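Long-range contact in chlorella virus DNA ligase-adenylate (Chlorella virus, PDB 1FVI), which probably seals nicks in DNA as an ATP-dependent ligase, held here as the enzyme-adenylate intermediate with AMP bound covalently: residues K226-D238 against I246-Q260. The protein carries 1 engineered substitution. Sequence-based numbering, arbitrary orientation.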
ATOM      1  N   LYS A 226      21.044  12.714 -20.885  1.00 86.90           N
ATOM      2  CA  LYS A 226      21.503  13.247 -19.598  1.00 75.23           C
ATOM      3  C   LYS A 226      21.879  12.084 -18.672  1.00 67.99           C
ATOM      4  O   LYS A 226      22.220  12.290 -17.506  1.00 63.95           O
ATOM      5  CB  LYS A 226      20.395  14.079 -18.939  1.00 77.41           C
ATOM      6  CG  LYS A 226      19.532  14.873 -19.909  1.00 85.56           C
ATOM      7  CD  LYS A 226      20.365  15.775 -20.809  1.00 93.46           C
ATOM      8  CE  LYS A 226      19.528  16.319 -21.956  1.00 96.71           C
ATOM      9  NZ  LYS A 226      20.316  17.153 -22.902  1.00 90.80           N
ATOM     10  N   VAL A 227      21.840  10.870 -19.222  1.00 60.11           N
ATOM     11  CA  VAL A 227      22.143   9.637 -18.499  1.00 58.59           C
ATOM     12  C   VAL A 227      23.405   9.602 -17.646  1.00 57.21           C
ATOM     13  O   VAL A 227      23.552   8.704 -16.820  1.00 51.40           O
ATOM     14  CB  VAL A 227      22.166   8.409 -19.448  1.00 67.92           C
ATOM     15  CG1 VAL A 227      20.769   8.123 -19.969  1.00 71.41           C
ATOM     16  CG2 VAL A 227      23.138   8.633 -20.608  1.00 63.81           C
ATOM     17  N   GLU A 228      24.323  10.545 -17.862  1.00 56.51           N
ATOM     18  CA  GLU A 228      25.566  10.603 -17.084  1.00 57.19           C
ATOM     19  C   GLU A 228      25.313  11.025 -15.646  1.00 50.98           C
ATOM     20  O   GLU A 228      25.832  10.421 -14.704  1.00 53.09           O
ATOM     21  CB  GLU A 228      26.551  11.594 -17.697  1.00 52.69           C
ATOM     22  CG  GLU A 228      27.231  11.108 -18.940  1.00 58.34           C
ATOM     23  CD  GLU A 228      28.268  12.085 -19.425  1.00 57.18           C
ATOM     24  OE1 GLU A 228      27.919  12.931 -20.270  1.00 49.44           O
ATOM     25  OE2 GLU A 228      29.426  12.018 -18.951  1.00 58.33           O
ATOM     26  N   GLU A 229      24.499  12.066 -15.497  1.00 47.68           N
ATOM     27  CA  GLU A 229      24.157  12.623 -14.198  1.00 53.49           C
ATOM     28  C   GLU A 229      23.845  11.571 -13.129  1.00 48.85           C
ATOM     29  O   GLU A 229      23.252  10.523 -13.412  1.00 39.50           O
ATOM     30  CB  GLU A 229      22.994  13.602 -14.352  1.00 53.44           C
ATOM     31  CG  GLU A 229      23.213  14.930 -13.650  1.00 60.37           C
ATOM     32  CD  GLU A 229      22.562  16.090 -14.385  1.00 68.66           C
ATOM     33  OE1 GLU A 229      21.464  15.895 -14.950  1.00 65.64           O
ATOM     34  OE2 GLU A 229      23.154  17.194 -14.407  1.00 68.86           O
ATOM     35  N   ASP A 230      24.327  11.834 -11.917  1.00 46.44           N
ATOM     36  CA  ASP A 230      24.112  10.945 -10.782  1.00 40.76           C
ATOM     37  C   ASP A 230      22.905  11.444  -9.985  1.00 39.74           C
ATOM     38  O   ASP A 230      22.412  12.559 -10.200  1.00 34.01           O
ATOM     39  CB  ASP A 230      25.355  10.951  -9.893  1.00 43.00           C
ATOM     40  CG  ASP A 230      25.514   9.679  -9.076  1.00 48.35           C
ATOM     41  OD1 ASP A 230      24.535   8.918  -8.915  1.00 45.01           O
ATOM     42  OD2 ASP A 230      26.642   9.440  -8.591  1.00 45.30           O
ATOM     43  N   VAL A 231      22.409  10.590  -9.095  1.00 40.26           N
ATOM     44  CA  VAL A 231      21.274  10.907  -8.236  1.00 37.42           C
ATOM     45  C   VAL A 231      21.658  10.554  -6.799  1.00 39.24           C
ATOM     46  O   VAL A 231      22.700   9.915  -6.555  1.00 32.04           O
ATOM     47  CB  VAL A 231      20.007  10.115  -8.647  1.00 40.72           C
ATOM     48  CG1 VAL A 231      19.659  10.396 -10.113  1.00 35.58           C
ATOM     49  CG2 VAL A 231      20.208   8.617  -8.423  1.00 35.66           C
ATOM     50  N   MET A 232      20.838  10.995  -5.850  1.00 36.86           N
ATOM     51  CA  MET A 232      21.108  10.728  -4.441  1.00 35.74           C
ATOM     52  C   MET A 232      20.878   9.253  -4.077  1.00 34.98           C
ATOM     53  O   MET A 232      19.915   8.623  -4.532  1.00 29.75           O
ATOM     54  CB  MET A 232      20.283  11.670  -3.547  1.00 33.51           C
ATOM     55  CG  MET A 232      20.386  11.391  -2.044  1.00 27.85           C
ATOM     56  SD  MET A 232      19.206  10.142  -1.418  1.00 26.66           S
ATOM     57  CE  MET A 232      17.766  11.144  -1.409  1.00 16.83           C
ATOM     58  N   GLY A 233      21.825   8.693  -3.328  1.00 21.50           N
ATOM     59  CA  GLY A 233      21.722   7.309  -2.904  1.00 17.99           C
ATOM     60  C   GLY A 233      21.195   7.285  -1.485  1.00 30.30           C
ATOM     61  O   GLY A 233      20.318   6.489  -1.146  1.00 30.73           O
ATOM     62  N   SER A 234      21.737   8.161  -0.644  1.00 31.37           N
ATOM     63  CA  SER A 234      21.301   8.254   0.741  1.00 30.06           C
ATOM     64  C   SER A 234      21.561   9.652   1.273  1.00 31.65           C
ATOM     65  O   SER A 234      22.384  10.400   0.730  1.00 22.09           O
ATOM     66  CB  SER A 234      22.029   7.233   1.633  1.00 27.18           C
ATOM     67  OG  SER A 234      23.368   7.628   1.914  1.00 31.24           O
ATOM     68  N   ILE A 235      20.786  10.022   2.285  1.00 27.21           N
ATOM     69  CA  ILE A 235      20.951  11.296   2.952  1.00 28.93           C
ATOM     70  C   ILE A 235      21.324  10.990   4.401  1.00 30.44           C
ATOM     71  O   ILE A 235      20.841  10.012   4.982  1.00 27.63           O
ATOM     72  CB  ILE A 235      19.687  12.167   2.900  1.00 24.63           C
ATOM     73  CG1 ILE A 235      18.486  11.442   3.526  1.00 24.25           C
ATOM     74  CG2 ILE A 235      19.418  12.595   1.478  1.00 23.22           C
ATOM     75  CD1 ILE A 235      17.273  12.364   3.753  1.00 23.62           C
ATOM     76  N   GLU A 236      22.271  11.760   4.932  1.00 28.29           N
ATOM     77  CA  GLU A 236      22.726  11.594   6.304  1.00 21.12           C
ATOM     78  C   GLU A 236      22.007  12.658   7.100  1.00 25.36           C
ATOM     79  O   GLU A 236      21.963  13.825   6.691  1.00 25.76           O
ATOM     80  CB  GLU A 236      24.247  11.728   6.390  1.00 25.74           C
ATOM     81  CG  GLU A 236      25.002  10.584   5.707  1.00 27.85           C
ATOM     82  CD  GLU A 236      24.669  10.430   4.217  1.00 35.57           C
ATOM     83  OE1 GLU A 236      24.702  11.451   3.494  1.00 39.80           O
ATOM     84  OE2 GLU A 236      24.374   9.293   3.772  1.00 31.81           O
ATOM     85  N   VAL A 237      21.415  12.241   8.219  1.00 26.79           N
ATOM     86  CA  VAL A 237      20.626  13.143   9.044  1.00 31.90           C
ATOM     87  C   VAL A 237      21.030  13.208  10.505  1.00 28.80           C
ATOM     88  O   VAL A 237      21.593  12.260  11.034  1.00 27.52           O
ATOM     89  CB  VAL A 237      19.124  12.780   8.937  1.00 31.29           C
ATOM     90  CG1 VAL A 237      18.659  12.946   7.486  1.00 25.37           C
ATOM     91  CG2 VAL A 237      18.896  11.344   9.414  1.00 21.33           C
ATOM     92  N   ASP A 238      20.704  14.326  11.155  1.00 40.27           N
ATOM     93  CA  ASP A 238      21.049  14.530  12.558  1.00 49.16           C
ATOM     94  C   ASP A 238      20.151  13.814  13.547  1.00 50.65           C
ATOM     95  O   ASP A 238      20.628  12.970  14.291  1.00 66.61           O
ATOM     96  CB  ASP A 238      21.145  16.025  12.925  1.00 54.41           C
ATOM     97  CG  ASP A 238      21.633  16.258  14.377  1.00 46.86           C
ATOM     98  OD1 ASP A 238      22.852  16.348  14.621  1.00 37.00           O
ATOM     99  OD2 ASP A 238      20.786  16.373  15.282  1.00 61.06           O
ATOM    100  N   ILE A 246      19.643   7.663   5.603  1.00 26.04           N
ATOM    101  CA  ILE A 246      18.375   7.151   5.142  1.00 24.65           C
ATOM    102  C   ILE A 246      18.550   6.950   3.647  1.00 24.86           C
ATOM    103  O   ILE A 246      18.757   7.908   2.902  1.00 25.09           O
ATOM    104  CB  ILE A 246      17.203   8.121   5.426  1.00 23.19           C
ATOM    105  CG1 ILE A 246      17.105   8.401   6.936  1.00 30.18           C
ATOM    106  CG2 ILE A 246      15.894   7.512   4.915  1.00 20.91           C
ATOM    107  CD1 ILE A 246      15.895   9.238   7.361  1.00 28.04           C
ATOM    108  N   GLY A 247      18.500   5.692   3.224  1.00 23.44           N
ATOM    109  CA  GLY A 247      18.661   5.369   1.819  1.00 19.13           C
ATOM    110  C   GLY A 247      17.418   4.803   1.148  1.00 24.97           C
ATOM    111  O   GLY A 247      17.483   4.411  -0.013  1.00 25.54           O
ATOM    112  N   THR A 248      16.305   4.697   1.874  1.00 27.23           N
ATOM    113  CA  THR A 248      15.058   4.191   1.279  1.00 35.57           C
ATOM    114  C   THR A 248      13.891   5.146   1.515  1.00 27.22           C
ATOM    115  O   THR A 248      13.908   5.942   2.455  1.00 29.43           O
ATOM    116  CB  THR A 248      14.644   2.783   1.818  1.00 33.71           C
ATOM    117  OG1 THR A 248      14.271   2.868   3.205  1.00 35.19           O
ATOM    118  CG2 THR A 248      15.783   1.798   1.655  1.00 53.69           C
ATOM    119  N   GLY A 249      12.884   5.058   0.650  1.00 22.24           N
ATOM    120  CA  GLY A 249      11.710   5.890   0.789  1.00 16.24           C
ATOM    121  C   GLY A 249      11.548   6.922  -0.296  1.00 21.67           C
ATOM    122  O   GLY A 249      10.546   7.622  -0.332  1.00 27.52           O
ATOM    123  N   PHE A 250      12.545   7.074  -1.151  1.00 28.42           N
ATOM    124  CA  PHE A 250      12.423   8.047  -2.230  1.00 39.92           C
ATOM    125  C   PHE A 250      12.300   7.373  -3.590  1.00 40.94           C
ATOM    126  O   PHE A 250      12.850   6.282  -3.801  1.00 35.63           O
ATOM    127  CB  PHE A 250      13.616   9.033  -2.289  1.00 38.04           C
ATOM    128  CG  PHE A 250      14.604   8.899  -1.165  1.00 18.28           C
ATOM    129  CD1 PHE A 250      15.475   7.815  -1.109  1.00 22.31           C
ATOM    130  CD2 PHE A 250      14.699   9.883  -0.192  1.00 26.97           C
ATOM    131  CE1 PHE A 250      16.430   7.714  -0.099  1.00 26.21           C
ATOM    132  CE2 PHE A 250      15.655   9.791   0.828  1.00 26.73           C
ATOM    133  CZ  PHE A 250      16.518   8.704   0.871  1.00 17.69           C
ATOM    134  N   ASP A 251      11.549   7.999  -4.499  1.00 33.78           N
ATOM    135  CA  ASP A 251      11.450   7.467  -5.855  1.00 37.38           C
ATOM    136  C   ASP A 251      12.590   8.092  -6.694  1.00 47.25           C
ATOM    137  O   ASP A 251      13.365   8.915  -6.169  1.00 47.11           O
ATOM    138  CB  ASP A 251      10.064   7.705  -6.474  1.00 26.79           C
ATOM    139  CG  ASP A 251       9.606   9.149  -6.403  1.00 33.35           C
ATOM    140  OD1 ASP A 251       8.390   9.341  -6.242  1.00 45.58           O
ATOM    141  OD2 ASP A 251      10.417  10.092  -6.534  1.00 34.80           O
ATOM    142  N   ALA A 252      12.717   7.694  -7.964  1.00 37.80           N
ATOM    143  CA  ALA A 252      13.776   8.218  -8.835  1.00 33.83           C
ATOM    144  C   ALA A 252      13.778   9.752  -8.902  1.00 40.24           C
ATOM    145  O   ALA A 252      14.830  10.394  -8.823  1.00 27.64           O
ATOM    146  CB  ALA A 252      13.638   7.630 -10.220  1.00 41.10           C
ATOM    147  N   ASP A 253      12.577  10.311  -9.034  1.00 38.21           N
ATOM    148  CA  ASP A 253      12.327  11.752  -9.092  1.00 45.52           C
ATOM    149  C   ASP A 253      12.987  12.464  -7.908  1.00 40.13           C
ATOM    150  O   ASP A 253      13.707  13.453  -8.068  1.00 28.35           O
ATOM    151  CB  ASP A 253      10.802  11.963  -9.048  1.00 56.62           C
ATOM    152  CG  ASP A 253      10.391  13.421  -8.897  1.00 76.37           C
ATOM    153  OD1 ASP A 253      10.147  14.079  -9.932  1.00 78.65           O
ATOM    154  OD2 ASP A 253      10.253  13.892  -7.741  1.00 78.67           O
ATOM    155  N   GLN A 254      12.706  11.955  -6.715  1.00 39.42           N
ATOM    156  CA  GLN A 254      13.236  12.520  -5.490  1.00 39.22           C
ATOM    157  C   GLN A 254      14.745  12.462  -5.444  1.00 36.50           C
ATOM    158  O   GLN A 254      15.389  13.474  -5.129  1.00 28.89           O
ATOM    159  CB  GLN A 254      12.633  11.817  -4.277  1.00 36.06           C
ATOM    160  CG  GLN A 254      11.194  12.209  -4.061  1.00 41.42           C
ATOM    161  CD  GLN A 254      10.516  11.393  -3.009  1.00 25.23           C
ATOM    162  OE1 GLN A 254      10.522  10.161  -3.055  1.00 31.18           O
ATOM    163  NE2 GLN A 254       9.905  12.069  -2.057  1.00 29.57           N
ATOM    164  N   ARG A 255      15.296  11.292  -5.769  1.00 25.51           N
ATOM    165  CA  ARG A 255      16.747  11.095  -5.777  1.00 32.70           C
ATOM    166  C   ARG A 255      17.488  12.076  -6.700  1.00 35.16           C
ATOM    167  O   ARG A 255      18.579  12.558  -6.360  1.00 29.99           O
ATOM    168  CB  ARG A 255      17.083   9.662  -6.156  1.00 29.72           C
ATOM    169  CG  ARG A 255      16.517   8.631  -5.212  1.00 22.91           C
ATOM    170  CD  ARG A 255      17.104   7.258  -5.523  1.00 30.07           C
ATOM    171  NE  ARG A 255      16.652   6.250  -4.573  1.00 40.13           N
ATOM    172  CZ  ARG A 255      17.310   5.912  -3.471  1.00 31.14           C
ATOM    173  NH1 ARG A 255      18.456   6.499  -3.183  1.00 24.38           N
ATOM    174  NH2 ARG A 255      16.809   4.994  -2.659  1.00 23.46           N
ATOM    175  N   ARG A 256      16.893  12.362  -7.860  1.00 33.67           N
ATOM    176  CA  ARG A 256      17.473  13.300  -8.818  1.00 30.86           C
ATOM    177  C   ARG A 256      17.358  14.732  -8.287  1.00 36.67           C
ATOM    178  O   ARG A 256      18.347  15.459  -8.236  1.00 30.45           O
ATOM    179  CB  ARG A 256      16.770  13.165 -10.168  1.00 43.86           C
ATOM    180  CG  ARG A 256      17.184  14.186 -11.225  1.00 58.09           C
ATOM    181  CD  ARG A 256      16.119  15.267 -11.402  1.00 66.79           C
ATOM    182  NE  ARG A 256      14.828  14.706 -11.799  1.00 66.51           N
ATOM    183  CZ  ARG A 256      14.351  14.722 -13.041  1.00 72.26           C
ATOM    184  NH1 ARG A 256      15.050  15.274 -14.027  1.00 70.62           N
ATOM    185  NH2 ARG A 256      13.169  14.181 -13.297  1.00 69.91           N
ATOM    186  N   ASP A 257      16.167  15.116  -7.830  1.00 37.15           N
ATOM    187  CA  ASP A 257      15.959  16.464  -7.291  1.00 43.91           C
ATOM    188  C   ASP A 257      16.873  16.775  -6.111  1.00 40.12           C
ATOM    189  O   ASP A 257      17.539  17.814  -6.098  1.00 39.87           O
ATOM    190  CB  ASP A 257      14.493  16.681  -6.906  1.00 36.94           C
ATOM    191  CG  ASP A 257      13.585  16.738  -8.113  1.00 35.81           C
ATOM    192  OD1 ASP A 257      14.108  16.869  -9.240  1.00 35.31           O
ATOM    193  OD2 ASP A 257      12.351  16.655  -7.936  1.00 40.68           O
ATOM    194  N   PHE A 258      16.883  15.880  -5.124  1.00 39.00           N
ATOM    195  CA  PHE A 258      17.737  16.022  -3.948  1.00 41.35           C
ATOM    196  C   PHE A 258      19.195  16.248  -4.375  1.00 41.53           C
ATOM    197  O   PHE A 258      19.837  17.160  -3.861  1.00 36.00           O
ATOM    198  CB  PHE A 258      17.647  14.772  -3.054  1.00 36.65           C
ATOM    199  CG  PHE A 258      16.552  14.832  -2.018  1.00 40.94           C
ATOM    200  CD1 PHE A 258      15.654  13.777  -1.874  1.00 47.15           C
ATOM    201  CD2 PHE A 258      16.449  15.918  -1.147  1.00 54.60           C
ATOM    202  CE1 PHE A 258      14.670  13.796  -0.873  1.00 34.94           C
ATOM    203  CE2 PHE A 258      15.467  15.948  -0.141  1.00 49.06           C
ATOM    204  CZ  PHE A 258      14.578  14.879  -0.008  1.00 38.10           C
ATOM    205  N   TRP A 259      19.679  15.473  -5.360  1.00 38.46           N
ATOM    206  CA  TRP A 259      21.063  15.582  -5.859  1.00 44.13           C
ATOM    207  C   TRP A 259      21.392  16.778  -6.758  1.00 40.59           C
ATOM    208  O   TRP A 259      22.497  17.306  -6.701  1.00 43.98           O
ATOM    209  CB  TRP A 259      21.488  14.313  -6.590  1.00 41.40           C
ATOM    210  CG  TRP A 259      22.984  14.231  -6.803  1.00 41.50           C
ATOM    211  CD1 TRP A 259      23.665  14.399  -7.980  1.00 44.58           C
ATOM    212  CD2 TRP A 259      23.975  13.924  -5.811  1.00 40.17           C
ATOM    213  NE1 TRP A 259      25.012  14.206  -7.782  1.00 35.80           N
ATOM    214  CE2 TRP A 259      25.230  13.915  -6.460  1.00 42.43           C
ATOM    215  CE3 TRP A 259      23.922  13.656  -4.436  1.00 40.40           C
ATOM    216  CZ2 TRP A 259      26.423  13.646  -5.778  1.00 45.18           C
ATOM    217  CZ3 TRP A 259      25.111  13.388  -3.759  1.00 46.92           C
ATOM    218  CH2 TRP A 259      26.344  13.386  -4.433  1.00 46.45           C
ATOM    219  N   GLN A 260      20.465  17.161  -7.627  1.00 38.86           N
ATOM    220  CA  GLN A 260      20.691  18.293  -8.511  1.00 35.20           C
ATOM    221  C   GLN A 260      20.668  19.598  -7.713  1.00 44.17           C
ATOM    222  O   GLN A 260      21.406  20.537  -8.018  1.00 42.66           O
ATOM    223  CB  GLN A 260      19.640  18.328  -9.620  1.00 42.92           C
ATOM    224  CG  GLN A 260      19.678  17.128 -10.547  1.00 52.88           C
ATOM    225  CD  GLN A 260      21.038  16.927 -11.197  1.00 73.36           C
ATOM    226  OE1 GLN A 260      21.595  15.823 -11.179  1.00 72.74           O
ATOM    227  NE2 GLN A 260      21.576  17.994 -11.785  1.00 78.46           N
TER
HETATM  228  O   HOH W   1      20.312  13.366 -11.767  1.00 55.83           O
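R255 runs extended from CG to NE and lays its guanidinium alongside the start of strand 232-237, while M232, with CG anti to the backbone N (chi1 174°) and a chain bent twice after that, turns its thioether over one face of the F250 ring. From R255, NH1 is shared between two successive carbonyls, M232 O at 2.9 Å and G233 O at 2.8 Å, both lying in the guanidinium plane. NH2 reaches back to G247 O, and F250 CD1 sits over the centre of one guanidinium face. Three bonds in one plane thus fix the rotation of the group and tie the loop before helix 252-260 to the strand. M232 CE lies over the F250 ring, 3.5 Å from its centroid, with SD above the same face in a Met-aromatic contact; the methyl also touches F258 CD1 at 3.4 Å. All this belongs to the OB-like domain: the strand forms part of a five-stranded antiparallel sheet, and G233 and S234 make a classic beta bulge opposite T200. The helix crosses the strand at 77°, its start capped by a box in which D251 and Q254 exchange bonds. At the crossing, M232 N donates almost straight to R255 O (2.8 Å), from above the carbonyl plane; W259 N, within the helix, comes to that oxygen from the opposite face. Beyond it, W259 CD1 approaches D230 O, and a water bridges that carbonyl to Q260 OE1. V231 packs its CB and methyls on the helix backbone and CB atoms of R255 and R256. Further along the strand, I235 and I246 form an antiparallel hydrogen-bonded pair, I246 N to I235 O measuring 2.7 Å, and I235 CD1 meets the edge of the F250 ring.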